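Local coordinates for HhaI Restriction Endonuclease (Haemophilus parahaemolyticus, PDB 6UKF), which cuts double-stranded DNA as a type II restriction endonuclease, recognising the sequence GCGC, and is held here on its cognate DNA with calcium bound, at residues F57-P61 with N227-I231; V114-K118 with I141-E145; N20-K24 with I35-G39; L190-I196 with G215-V219. One frame throughout, in Å; residues are numbered along the deposited sequence.

In the fold
Contacts 1 and 2 belong to the part of the chain that carries the calcium ion, bound by Ser151 and Thr153. In contact 1 the side chain of Val230 lies about 9 Å from the ion, in contact 2 that of Ile117 about 11 Å. The two touch where Phe57 packs on Trp116, although their centres are about 21 Å apart. Contact 3 is the N-terminal hairpin, its nearest atoms about 12 Å from contact 2 and about 8 Å from the DNA. Contact 4 lies furthest from the others, its centre about 44 Å from that of contact 2, yet within about 7 Å of the DNA. Contact 1 alone touches DG6 and DC7 of chain B.

Contact 1 (F57-P61 with N227-I231); sequences FVLIP and NANVI. With nucleotides of chain B.
Phe57 and Val230 form the tight end of this antiparallel pairing between strands 51-62 and 228-236. Phe57 N donates to Val230 O at 2.9 Å, in the plane of that carbonyl; the return bond is bent and weak. Their side chains run side by side, Val230 CB over one face of the Phe57 ring, 3.8 Å from its centroid. With chi1 51°, Phe57 tucks its CG between its N and carbonyl carbon, which brings the ring under the valine. Leu59 CD1 closes on Val230 CG2 at 3.6 Å; the leucine packs on Met86 and Met89 of helix 80-91, Val230 on Met89 and Phe57 on Thr82.

The other end is looser and wetter. Leu59 N reaches Ala228 O (3.2 Å), but the next link is a water that accepts from Ala228 N (2.8 Å) and donates to Leu59 O (2.9 Å). Beyond it, Asn227 and Ile60 barely touch.

The face bearing Val58 turns to the DNA: its CG2 packs by O5' of DG6 of the DNA strand, chain B, while Asn227 ND2 donates almost straight (175°) to DG6 OP2 at 2.7 Å. An uncharged amide thus grips the phosphate, consistent with base-independent contact to the DNA backbone through Asn227.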
loop_
_atom_site.group_PDB
_atom_site.type_symbol
_atom_site.label_atom_id
_atom_site.label_comp_id
_atom_site.label_asym_id
_atom_site.label_seq_id
_atom_site.Cartn_x
_atom_site.Cartn_y
_atom_site.Cartn_z
ATOM N N PHE A 57 6.308 6.404 5.020
ATOM C CA PHE A 57 6.017 7.607 5.792
ATOM C C PHE A 57 6.475 8.824 4.993
ATOM O O PHE A 57 7.508 8.779 4.322
ATOM C CB PHE A 57 6.646 7.594 7.197
ATOM C CG PHE A 57 8.120 7.285 7.230
ATOM C CD1 PHE A 57 9.062 8.303 7.167
ATOM C CD2 PHE A 57 8.563 5.980 7.371
ATOM C CE1 PHE A 57 10.416 8.019 7.222
ATOM C CE2 PHE A 57 9.915 5.691 7.424
ATOM C CZ PHE A 57 10.842 6.710 7.353
ATOM N N VAL A 58 5.696 9.903 5.064
ATOM C CA VAL A 58 6.016 11.125 4.334
ATOM C C VAL A 58 7.047 11.935 5.106
ATOM O O VAL A 58 6.945 12.106 6.328
ATOM C CB VAL A 58 4.738 11.943 4.069
ATOM C CG1 VAL A 58 5.082 13.306 3.488
ATOM C CG2 VAL A 58 3.814 11.182 3.130
ATOM N N LEU A 59 8.051 12.436 4.390
ATOM C CA LEU A 59 9.023 13.371 4.936
ATOM C C LEU A 59 8.980 14.653 4.120
ATOM O O LEU A 59 8.910 14.611 2.887
ATOM C CB LEU A 59 10.443 12.809 4.878
ATOM C CG LEU A 59 10.743 11.585 5.741
ATOM C CD1 LEU A 59 12.210 11.212 5.593
ATOM C CD2 LEU A 59 10.394 11.816 7.199
ATOM N N ILE A 60 9.032 15.785 4.807
ATOM C CA ILE A 60 8.973 17.102 4.183
ATOM C C ILE A 60 10.371 17.710 4.242
ATOM O O ILE A 60 10.932 17.844 5.337
ATOM C CB ILE A 60 7.948 18.009 4.883
ATOM C CG1 ILE A 60 6.558 17.359 4.874
ATOM C CG2 ILE A 60 7.923 19.376 4.220
ATOM C CD1 ILE A 60 6.011 17.055 3.498
ATOM N N PRO A 61 10.974 18.081 3.111
ATOM C CA PRO A 61 12.295 18.722 3.167
ATOM C C PRO A 61 12.196 20.111 3.781
ATOM O O PRO A 61 11.346 20.918 3.395
ATOM C CB PRO A 61 12.733 18.783 1.698
ATOM C CG PRO A 61 11.471 18.728 0.916
ATOM C CD PRO A 61 10.498 17.915 1.724
ATOM N N ASN A 227 3.552 14.904 -2.692
ATOM C CA ASN A 227 4.557 14.824 -1.643
ATOM C C ASN A 227 5.384 13.546 -1.786
ATOM O O ASN A 227 5.049 12.634 -2.545
ATOM C CB ASN A 227 3.900 14.918 -0.265
ATOM C CG ASN A 227 3.352 16.307 0.019
ATOM O OD1 ASN A 227 3.788 17.290 -0.583
ATOM N ND2 ASN A 227 2.394 16.395 0.936
ATOM N N ALA A 228 6.491 13.498 -1.048
ATOM C CA ALA A 228 7.466 12.424 -1.153
ATOM C C ALA A 228 7.483 11.608 0.131
ATOM O O ALA A 228 7.406 12.158 1.236
ATOM C CB ALA A 228 8.865 12.985 -1.423
ATOM N N ASN A 229 7.608 10.305 -0.045
ATOM C CA ASN A 229 7.595 9.377 1.095
ATOM C C ASN A 229 8.770 8.411 1.034
ATOM O O ASN A 229 9.199 8.009 -0.065
ATOM C CB ASN A 229 6.288 8.571 1.167
ATOM C CG ASN A 229 5.733 8.151 -0.183
ATOM O OD1 ASN A 229 4.549 8.356 -0.462
ATOM N ND2 ASN A 229 6.566 7.550 -1.027
ATOM N N VAL A 230 9.305 8.113 2.207
ATOM C CA VAL A 230 10.107 6.913 2.367
ATOM C C VAL A 230 9.170 5.726 2.225
ATOM O O VAL A 230 8.095 5.698 2.833
ATOM C CB VAL A 230 10.786 6.925 3.743
ATOM C CG1 VAL A 230 11.517 5.625 3.991
ATOM C CG2 VAL A 230 11.732 8.112 3.850
ATOM N N ILE A 231 9.548 4.758 1.398
ATOM C CA ILE A 231 8.660 3.640 1.096
ATOM C C ILE A 231 9.504 2.394 0.880
ATOM O O ILE A 231 10.577 2.445 0.273
ATOM C CB ILE A 231 7.725 3.975 -0.088
ATOM C CG1 ILE A 231 6.782 2.809 -0.384
ATOM C CG2 ILE A 231 8.527 4.370 -1.326
ATOM C CD1 ILE A 231 5.563 3.223 -1.165
ATOM P P DG B 6 1.078 14.219 3.675
ATOM O OP1 DG B 6 1.904 14.716 4.794
ATOM O OP2 DG B 6 1.615 14.247 2.296
ATOM O "O5'" DG B 6 0.624 12.730 4.003
ATOM C "C5'" DG B 6 -0.018 12.459 5.233
ATOM C "C4'" DG B 6 -0.433 11.010 5.308
ATOM O "O4'" DG B 6 -1.513 10.766 4.364
ATOM C "C3'" DG B 6 0.662 9.994 4.966
ATOM O "O3'" DG B 6 0.599 8.938 5.906
ATOM C "C2'" DG B 6 0.325 9.557 3.544
ATOM C "C1'" DG B 6 -1.193 9.645 3.550
ATOM N N9 DG B 6 -1.817 9.844 2.251
ATOM C C8 DG B 6 -1.431 10.709 1.258
ATOM N N7 DG B 6 -2.211 10.676 0.210
ATOM C C5 DG B 6 -3.182 9.732 0.537
ATOM C C6 DG B 6 -4.296 9.262 -0.205
ATOM O O6 DG B 6 -4.665 9.600 -1.337
ATOM N N1 DG B 6 -5.017 8.300 0.499
ATOM C C2 DG B 6 -4.705 7.852 1.758
ATOM N N2 DG B 6 -5.516 6.921 2.278
ATOM N N3 DG B 6 -3.669 8.283 2.461
ATOM C C4 DG B 6 -2.955 9.218 1.790
ATOM P P DC B 7 1.694 7.768 5.937
ATOM O OP1 DC B 7 1.934 7.507 7.376
ATOM O OP2 DC B 7 2.816 8.075 5.030
ATOM O "O5'" DC B 7 0.899 6.518 5.342
ATOM C "C5'" DC B 7 -0.195 6.004 6.083
ATOM C "C4'" DC B 7 -0.865 4.861 5.352
ATOM O "O4'" DC B 7 -1.586 5.378 4.204
ATOM C "C3'" DC B 7 0.087 3.783 4.815
ATOM O "O3'" DC B 7 -0.423 2.500 5.167
ATOM C "C2'" DC B 7 0.100 4.024 3.313
ATOM C "C1'" DC B 7 -1.300 4.588 3.077
ATOM N N1 DC B 7 -1.414 5.420 1.861
ATOM C C2 DC B 7 -2.435 5.162 0.939
ATOM O O2 DC B 7 -3.246 4.251 1.170
ATOM N N3 DC B 7 -2.508 5.921 -0.180
ATOM C C4 DC B 7 -1.615 6.894 -0.389
ATOM N N4 DC B 7 -1.721 7.616 -1.508
ATOM C C5 DC B 7 -0.574 7.169 0.542
ATOM C C6 DC B 7 -0.515 6.416 1.639
HETATM O O HOH W 1 7.233 15.541 0.770
#

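Contact 2 (V114-K118 with I141-E145); sequences VNWIK and IEHFE
Lys118 and Glu145 make the ionic part of the contact: Lys118 NZ lies 2.8 Å from Glu145 OE1 in a hydrogen-bonded salt bridge, the ammonium group coming from above the carboxylate plane. The same nitrogen donates to the backbone carbonyl of Glu142, with NZ to O at 3.0 Å and again well out of the carbonyl plane. Two acceptors therefore hold one amine, and a lysine suits the place because its chain, extended beyond CG, spans the gap while its methylenes run past Ile141 O (3.6 Å from CG).

The fold here sets helix 110-123 against the short 3-10 turn that follows strand 136-140. Phe144 N returns to Ile141 O at 3.1 Å, so the turn is closed from within its own backbone and presents Ile141 and Phe144 to the helix.

Apolar contacts fill the inner side. Ile117 CG2 stands over the centre of the Phe144 ring, 3.9 Å from the centroid and only 8° off the normal, a CH-pi contact. Phe144 CG is anti to its own backbone N (chi1 -166°), which carries the ring across to the helix at about a right angle to the isoleucine; Phe129 meets that ring edge-to-face. Val114 CG1 rests on Glu145 CB at 4.0 Å, and Ile141 CD1 comes to 3.9 Å from Lys118 CA. Val150 of strand 148-156 packs on Val114, Ile117 and Phe144.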
loop_
_atom_site.group_PDB
_atom_site.type_symbol
_atom_site.label_atom_id
_atom_site.label_comp_id
_atom_site.label_asym_id
_atom_site.label_seq_id
_atom_site.Cartn_x
_atom_site.Cartn_y
_atom_site.Cartn_z
ATOM N N VAL A 114 14.133 -3.718 7.890
ATOM C CA VAL A 114 13.401 -4.843 8.460
ATOM C C VAL A 114 12.852 -4.473 9.828
ATOM O O VAL A 114 11.708 -4.798 10.165
ATOM C CB VAL A 114 14.302 -6.090 8.528
ATOM C CG1 VAL A 114 13.626 -7.186 9.350
ATOM C CG2 VAL A 114 14.625 -6.580 7.130
ATOM N N ASN A 115 13.660 -3.793 10.643
ATOM C CA ASN A 115 13.204 -3.425 11.978
ATOM C C ASN A 115 12.092 -2.386 11.921
ATOM O O ASN A 115 11.160 -2.432 12.731
ATOM C CB ASN A 115 14.379 -2.951 12.832
ATOM C CG ASN A 115 15.238 -4.100 13.314
ATOM O OD1 ASN A 115 14.748 -5.214 13.499
ATOM N ND2 ASN A 115 16.521 -3.837 13.525
ATOM N N TRP A 116 12.153 -1.449 10.973
ATOM C CA TRP A 116 11.025 -0.541 10.797
ATOM C C TRP A 116 9.761 -1.326 10.473
ATOM O O TRP A 116 8.698 -1.094 11.061
ATOM C CB TRP A 116 11.302 0.486 9.692
ATOM C CG TRP A 116 10.198 1.495 9.599
ATOM C CD1 TRP A 116 10.146 2.711 10.215
ATOM C CD2 TRP A 116 8.963 1.356 8.881
ATOM N NE1 TRP A 116 8.961 3.341 9.920
ATOM C CE2 TRP A 116 8.217 2.531 9.102
ATOM C CE3 TRP A 116 8.418 0.355 8.069
ATOM C CZ2 TRP A 116 6.959 2.732 8.537
ATOM C CZ3 TRP A 116 7.168 0.559 7.510
ATOM C CH2 TRP A 116 6.454 1.737 7.747
ATOM N N ILE A 117 9.867 -2.266 9.532
ATOM C CA ILE A 117 8.720 -3.078 9.132
ATOM C C ILE A 117 8.161 -3.838 10.328
ATOM O O ILE A 117 6.945 -3.878 10.551
ATOM C CB ILE A 117 9.128 -4.014 7.976
ATOM C CG1 ILE A 117 9.291 -3.203 6.683
ATOM C CG2 ILE A 117 8.126 -5.149 7.790
ATOM C CD1 ILE A 117 9.909 -3.976 5.536
ATOM N N LYS A 118 9.040 -4.447 11.123
ATOM C CA LYS A 118 8.575 -5.193 12.288
ATOM C C LYS A 118 7.842 -4.281 13.262
ATOM O O LYS A 118 6.754 -4.614 13.744
ATOM C CB LYS A 118 9.753 -5.887 12.971
ATOM C CG LYS A 118 10.297 -7.056 12.179
ATOM C CD LYS A 118 11.509 -7.676 12.839
ATOM C CE LYS A 118 11.974 -8.908 12.080
ATOM N NZ LYS A 118 13.211 -9.489 12.671
ATOM N N ILE A 141 5.778 -12.091 12.104
ATOM C CA ILE A 141 6.478 -10.843 11.797
ATOM C C ILE A 141 7.902 -10.841 12.337
ATOM O O ILE A 141 8.806 -10.270 11.716
ATOM C CB ILE A 141 5.640 -9.639 12.293
ATOM C CG1 ILE A 141 6.309 -8.300 11.965
ATOM C CG2 ILE A 141 5.373 -9.727 13.796
ATOM C CD1 ILE A 141 6.571 -8.072 10.499
ATOM N N GLU A 142 8.138 -11.488 13.481
ATOM C CA GLU A 142 9.472 -11.465 14.071
ATOM C C GLU A 142 10.524 -12.154 13.207
ATOM O O GLU A 142 11.719 -11.957 13.457
ATOM C CB GLU A 142 9.457 -12.088 15.470
ATOM C CG GLU A 142 8.944 -13.512 15.522
ATOM C CD GLU A 142 7.474 -13.602 15.895
ATOM O OE1 GLU A 142 7.076 -14.643 16.456
ATOM O OE2 GLU A 142 6.703 -12.655 15.617
ATOM N N HIS A 143 10.128 -12.941 12.204
ATOM C CA HIS A 143 11.075 -13.641 11.342
ATOM C C HIS A 143 11.084 -13.109 9.914
ATOM O O HIS A 143 11.559 -13.794 9.004
ATOM C CB HIS A 143 10.807 -15.143 11.359
ATOM C CG HIS A 143 11.177 -15.792 12.653
ATOM N ND1 HIS A 143 11.073 -17.147 12.858
ATOM C CD2 HIS A 143 11.659 -15.272 13.806
ATOM C CE1 HIS A 143 11.462 -17.438 14.085
ATOM N NE2 HIS A 143 11.823 -16.318 14.682
ATOM N N PHE A 144 10.614 -11.875 9.722
ATOM C CA PHE A 144 10.445 -11.302 8.390
ATOM C C PHE A 144 11.693 -11.438 7.525
ATOM O O PHE A 144 11.594 -11.745 6.331
ATOM C CB PHE A 144 10.073 -9.825 8.547
ATOM C CG PHE A 144 9.547 -9.191 7.299
ATOM C CD1 PHE A 144 8.194 -9.214 7.022
ATOM C CD2 PHE A 144 10.398 -8.561 6.411
ATOM C CE1 PHE A 144 7.697 -8.628 5.878
ATOM C CE2 PHE A 144 9.906 -7.976 5.265
ATOM C CZ PHE A 144 8.554 -8.011 4.999
ATOM N N GLU A 145 12.873 -11.192 8.099
ATOM C CA GLU A 145 14.086 -11.125 7.291
ATOM C C GLU A 145 14.456 -12.467 6.672
ATOM O O GLU A 145 15.249 -12.500 5.725
ATOM C CB GLU A 145 15.256 -10.579 8.117
ATOM C CG GLU A 145 15.865 -11.546 9.136
ATOM C CD GLU A 145 15.053 -11.675 10.416
ATOM O OE1 GLU A 145 13.999 -11.129 10.494
ATOM O OE2 GLU A 145 15.564 -12.402 11.407
#

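Contact 3 (N20-K24 with I35-G39)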
loop_
_atom_site.group_PDB
_atom_site.type_symbol
_atom_site.label_atom_id
_atom_site.label_comp_id
_atom_site.label_asym_id
_atom_site.label_seq_id
_atom_site.Cartn_x
_atom_site.Cartn_y
_atom_site.Cartn_z
ATOM N N ASN A 20 -13.005 -21.707 9.121
ATOM C CA ASN A 20 -13.608 -20.460 8.653
ATOM C C ASN A 20 -13.504 -19.398 9.747
ATOM O O ASN A 20 -14.476 -19.026 10.408
ATOM C CB ASN A 20 -15.044 -20.711 8.219
ATOM C CG ASN A 20 -15.131 -21.636 7.020
ATOM O OD1 ASN A 20 -15.751 -22.697 7.081
ATOM N ND2 ASN A 20 -14.502 -21.236 5.921
ATOM N N LYS A 21 -12.276 -18.899 9.920
ATOM C CA LYS A 21 -11.956 -17.929 10.958
ATOM C C LYS A 21 -11.226 -16.709 10.415
ATOM O O LYS A 21 -10.758 -15.882 11.205
ATOM C CB LYS A 21 -11.109 -18.574 12.064
ATOM C CG LYS A 21 -11.715 -19.825 12.675
ATOM C CD LYS A 21 -12.958 -19.498 13.477
ATOM C CE LYS A 21 -12.613 -18.746 14.753
ATOM N NZ LYS A 21 -13.816 -18.439 15.578
ATOM N N PHE A 22 -11.119 -16.565 9.099
ATOM C CA PHE A 22 -10.285 -15.531 8.494
ATOM C C PHE A 22 -11.166 -14.608 7.667
ATOM O O PHE A 22 -11.667 -14.996 6.608
ATOM C CB PHE A 22 -9.167 -16.178 7.685
ATOM C CG PHE A 22 -8.339 -17.121 8.502
ATOM C CD1 PHE A 22 -7.256 -16.657 9.229
ATOM C CD2 PHE A 22 -8.682 -18.458 8.600
ATOM C CE1 PHE A 22 -6.507 -17.517 10.009
ATOM C CE2 PHE A 22 -7.939 -19.322 9.380
ATOM C CZ PHE A 22 -6.848 -18.850 10.085
ATOM N N ALA A 23 -11.352 -13.392 8.167
ATOM C CA ALA A 23 -12.275 -12.430 7.588
ATOM C C ALA A 23 -11.534 -11.444 6.695
ATOM O O ALA A 23 -10.480 -10.919 7.070
ATOM C CB ALA A 23 -13.010 -11.670 8.690
ATOM N N LYS A 24 -12.088 -11.209 5.509
ATOM C CA LYS A 24 -11.655 -10.128 4.619
ATOM C C LYS A 24 -12.956 -9.501 4.120
ATOM O O LYS A 24 -13.478 -9.883 3.069
ATOM C CB LYS A 24 -10.796 -10.652 3.477
ATOM C CG LYS A 24 -10.262 -9.565 2.544
ATOM C CD LYS A 24 -9.885 -10.130 1.180
ATOM C CE LYS A 24 -10.424 -9.272 0.043
ATOM N NZ LYS A 24 -9.597 -8.071 -0.239
ATOM N N ILE A 35 -6.722 -9.032 6.310
ATOM C CA ILE A 35 -7.213 -10.336 6.763
ATOM C C ILE A 35 -7.130 -10.397 8.288
ATOM O O ILE A 35 -6.049 -10.192 8.855
ATOM C CB ILE A 35 -6.423 -11.494 6.121
ATOM C CG1 ILE A 35 -6.250 -11.281 4.610
ATOM C CG2 ILE A 35 -7.069 -12.837 6.423
ATOM C CD1 ILE A 35 -5.877 -12.533 3.852
ATOM N N LEU A 36 -8.269 -10.673 8.941
ATOM C CA LEU A 36 -8.382 -10.766 10.392
ATOM C C LEU A 36 -8.680 -12.204 10.789
ATOM O O LEU A 36 -9.646 -12.801 10.303
ATOM C CB LEU A 36 -9.506 -9.859 10.890
ATOM C CG LEU A 36 -9.797 -9.951 12.388
ATOM C CD1 LEU A 36 -8.602 -9.500 13.209
ATOM C CD2 LEU A 36 -11.026 -9.129 12.714
ATOM N N PHE A 37 -7.853 -12.750 11.673
ATOM C CA PHE A 37 -8.181 -13.999 12.346
ATOM C C PHE A 37 -9.103 -13.676 13.516
ATOM O O PHE A 37 -8.732 -12.905 14.407
ATOM C CB PHE A 37 -6.921 -14.696 12.842
ATOM C CG PHE A 37 -7.208 -15.840 13.756
ATOM C CD1 PHE A 37 -7.876 -16.958 13.286
ATOM C CD2 PHE A 37 -6.843 -15.789 15.088
ATOM C CE1 PHE A 37 -8.159 -18.013 14.128
ATOM C CE2 PHE A 37 -7.124 -16.840 15.934
ATOM C CZ PHE A 37 -7.783 -17.955 15.454
ATOM N N THR A 38 -10.296 -14.267 13.516
ATOM C CA THR A 38 -11.387 -13.880 14.413
ATOM C C THR A 38 -11.577 -14.849 15.575
ATOM O O THR A 38 -12.711 -15.114 15.986
ATOM C CB THR A 38 -12.689 -13.747 13.626
ATOM O OG1 THR A 38 -13.019 -15.010 13.038
ATOM C CG2 THR A 38 -12.560 -12.702 12.534
ATOM N N GLY A 39 -10.496 -15.383 16.133
ATOM C CA GLY A 39 -10.562 -16.294 17.254
ATOM C C GLY A 39 -10.309 -15.612 18.584
ATOM O O GLY A 39 -10.413 -14.388 18.722
HETATM O O HOH W 2 -15.188 -16.241 14.286
#
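Ala23 and Leu36 exchange the two straightest hydrogen bonds: Ala23 N to Leu36 O is 2.8 Å and Leu36 N to Ala23 O is 2.9 Å. Two residues along, past the non-hydrogen-bonded pair Phe22-Phe37, Thr38 N donates to Lys21 O at 2.9 Å, aimed nearly down the carbonyl bond. The threonine hydroxyl adds to this corner, its OG1 3.0 Å from the same Lys21 O and 2.8 Å from a water that accepts from Lys21 NZ. Lysine and threonine fit this solvent-facing corner, where water joins their polar ends.

The pairing is that of an antiparallel beta hairpin, strand 22-23 with strand 35-37; it forms one edge of a mixed five-stranded sheet and lies on helix 3-18. Asn15 of that helix accepts from Phe22 N.

Phe22 and Phe37 share the face turned into the protein. With Phe37 CG anti to its N (chi1 169°) and Phe22 CG beside its own (chi1 -56°), the rings meet obliquely, planes at 38°, and Phe22 CE1 touches Phe37 CD1 at 3.6 Å; Leu14 and Ile45 pack on Phe22, which explains large apolar side chains here. Lys21 uses its aliphatic base, CB lying 3.6 Å from Phe37 CE1. Gly39, lacking a side chain, lets its backbone N sit over the centre of the Phe37 ring. On the other face the methyl of Ala23, its CB, lies 4.0 Å from Thr38 CG2.

Contact 4 (L190-I196 with G215-V219). With EDO (1,2-ethanediol), chain H.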
loop_
_atom_site.group_PDB
_atom_site.type_symbol
_atom_site.label_atom_id
_atom_site.label_comp_id
_atom_site.label_asym_id
_atom_site.label_seq_id
_atom_site.Cartn_x
_atom_site.Cartn_y
_atom_site.Cartn_z
ATOM N N LEU A 190 -21.600 7.721 -15.632
ATOM C CA LEU A 190 -21.404 8.177 -16.999
ATOM C C LEU A 190 -21.732 7.050 -17.966
ATOM O O LEU A 190 -21.325 5.903 -17.761
ATOM C CB LEU A 190 -19.950 8.610 -17.195
ATOM C CG LEU A 190 -19.496 8.965 -18.611
ATOM C CD1 LEU A 190 -20.269 10.158 -19.135
ATOM C CD2 LEU A 190 -18.002 9.240 -18.630
ATOM N N HIS A 191 -22.474 7.384 -19.019
ATOM C CA HIS A 191 -22.823 6.441 -20.071
ATOM C C HIS A 191 -22.359 6.999 -21.405
ATOM O O HIS A 191 -22.574 8.181 -21.697
ATOM C CB HIS A 191 -24.330 6.184 -20.106
ATOM C CG HIS A 191 -24.821 5.348 -18.967
ATOM N ND1 HIS A 191 -25.161 5.882 -17.744
ATOM C CD2 HIS A 191 -25.017 4.012 -18.862
ATOM C CE1 HIS A 191 -25.553 4.913 -16.936
ATOM N NE2 HIS A 191 -25.475 3.768 -17.590
ATOM N N SER A 192 -21.710 6.154 -22.200
ATOM C CA SER A 192 -21.234 6.558 -23.513
ATOM C C SER A 192 -20.990 5.312 -24.346
ATOM O O SER A 192 -20.529 4.292 -23.827
ATOM C CB SER A 192 -19.936 7.366 -23.401
ATOM O OG SER A 192 -19.401 7.649 -24.681
ATOM N N ASP A 193 -21.308 5.402 -25.634
ATOM C CA ASP A 193 -20.973 4.356 -26.588
ATOM C C ASP A 193 -19.568 4.514 -27.153
ATOM O O ASP A 193 -19.163 3.711 -27.999
ATOM C CB ASP A 193 -21.991 4.315 -27.731
ATOM C CG ASP A 193 -23.359 3.850 -27.273
ATOM O OD1 ASP A 193 -24.335 4.613 -27.430
ATOM O OD2 ASP A 193 -23.454 2.724 -26.738
ATOM N N GLU A 194 -18.827 5.528 -26.717
ATOM C CA GLU A 194 -17.418 5.635 -27.051
ATOM C C GLU A 194 -16.598 4.767 -26.099
ATOM O O GLU A 194 -17.044 4.398 -25.010
ATOM C CB GLU A 194 -16.958 7.093 -26.983
ATOM C CG GLU A 194 -17.713 8.006 -27.938
ATOM C CD GLU A 194 -17.025 9.342 -28.161
ATOM O OE1 GLU A 194 -17.694 10.319 -28.222
ATOM O OE2 GLU A 194 -15.702 9.370 -28.281
ATOM N N ASN A 195 -15.387 4.426 -26.536
ATOM C CA ASN A 195 -14.483 3.581 -25.758
ATOM C C ASN A 195 -13.600 4.508 -24.937
ATOM O O ASN A 195 -12.564 4.987 -25.400
ATOM C CB ASN A 195 -13.655 2.698 -26.681
ATOM C CG ASN A 195 -14.505 1.742 -27.494
ATOM O OD1 ASN A 195 -14.357 1.645 -28.712
ATOM N ND2 ASN A 195 -15.399 1.027 -26.821
ATOM N N ILE A 196 -14.017 4.769 -23.701
ATOM C CA ILE A 196 -13.368 5.766 -22.863
ATOM C C ILE A 196 -12.857 5.172 -21.551
ATOM O O ILE A 196 -12.661 5.896 -20.580
ATOM C CB ILE A 196 -14.278 6.990 -22.634
ATOM C CG1 ILE A 196 -15.633 6.562 -22.063
ATOM C CG2 ILE A 196 -14.461 7.751 -23.937
ATOM C CD1 ILE A 196 -16.565 7.727 -21.767
ATOM N N GLY A 215 -22.004 -1.612 -16.080
ATOM C CA GLY A 215 -22.684 -1.261 -17.312
ATOM C C GLY A 215 -22.492 0.192 -17.687
ATOM O O GLY A 215 -23.134 0.698 -18.613
ATOM N N ALA A 216 -21.598 0.868 -16.974
ATOM C CA ALA A 216 -21.410 2.299 -17.128
ATOM C C ALA A 216 -19.957 2.628 -16.816
ATOM O O ALA A 216 -19.122 1.738 -16.629
ATOM C CB ALA A 216 -22.382 3.056 -16.213
ATOM N N TYR A 217 -19.658 3.918 -16.757
ATOM C CA TYR A 217 -18.335 4.407 -16.418
ATOM C C TYR A 217 -18.406 5.126 -15.081
ATOM O O TYR A 217 -19.358 5.866 -14.816
ATOM C CB TYR A 217 -17.835 5.379 -17.486
ATOM C CG TYR A 217 -17.489 4.721 -18.799
ATOM C CD1 TYR A 217 -18.368 4.763 -19.874
ATOM C CD2 TYR A 217 -16.283 4.055 -18.963
ATOM C CE1 TYR A 217 -18.052 4.163 -21.076
ATOM C CE2 TYR A 217 -15.959 3.452 -20.161
ATOM C CZ TYR A 217 -16.847 3.507 -21.212
ATOM O OH TYR A 217 -16.526 2.907 -22.407
ATOM N N HIS A 218 -17.411 4.886 -14.235
ATOM C CA HIS A 218 -17.244 5.627 -12.996
ATOM C C HIS A 218 -16.161 6.672 -13.206
ATOM O O HIS A 218 -15.170 6.425 -13.899
ATOM C CB HIS A 218 -16.867 4.691 -11.849
ATOM C CG HIS A 218 -17.974 3.768 -11.445
ATOM N ND1 HIS A 218 -17.967 3.064 -10.260
ATOM C CD2 HIS A 218 -19.126 3.436 -12.073
ATOM C CE1 HIS A 218 -19.066 2.337 -10.177
ATOM N NE2 HIS A 218 -19.786 2.544 -11.264
ATOM N N VAL A 219 -16.360 7.844 -12.613
ATOM C CA VAL A 219 -15.516 9.003 -12.860
ATOM C C VAL A 219 -14.795 9.354 -11.571
ATOM O O VAL A 219 -15.412 9.405 -10.501
ATOM C CB VAL A 219 -16.339 10.196 -13.377
ATOM C CG1 VAL A 219 -15.424 11.362 -13.710
ATOM C CG2 VAL A 219 -17.152 9.784 -14.592
HETATM C C1 EDO H . -18.260 8.213 -8.823
HETATM O O1 EDO H . -16.917 7.737 -8.962
HETATM C C2 EDO H . -19.138 7.549 -9.879
HETATM O O2 EDO H . -18.775 8.033 -11.175
HETATM O O HOH W 3 -18.570 2.769 -23.865
#
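Leu190 and Tyr217 form a single antiparallel bridge that joins the hairpin of strands 184-186 and 189-191 to strand 217-221 of a four-stranded antiparallel sheet. Both backbone groups of each residue are satisfied: Leu190 N donates to Tyr217 O at 3.0 Å, and Tyr217 N to Leu190 O at 2.8 Å, each in the acceptor's carbonyl plane.

Beyond the bridge the chain curls round the tyrosine ring. Ile196 N points straight (175°) at Tyr217 OH, but at 3.4 Å the bond is weak. A water lies by that hydroxyl and the carbonyls of Ser192 and Glu194, at separations too short to trust. Ser192 OG accepts from Glu194 N at 3.0 Å, making an ST turn, and also bonds to Ser182 O.

An apolar atom lies over one face of each ring. With CG1 wedged between its N and carbonyl carbon (chi1 55°), Ile196 sets CG1 3.5 Å from the centroid of the Tyr217 ring. The small Ala216 brings its CB to 3.8 Å from the centroid of the His191 ring.

Val219 meets a 1,2-ethanediol, probably from the crystallisation liquor: its N donates to diol O2 at 2.8 Å, while diol O1 donates to Val219 O at 2.7 Å.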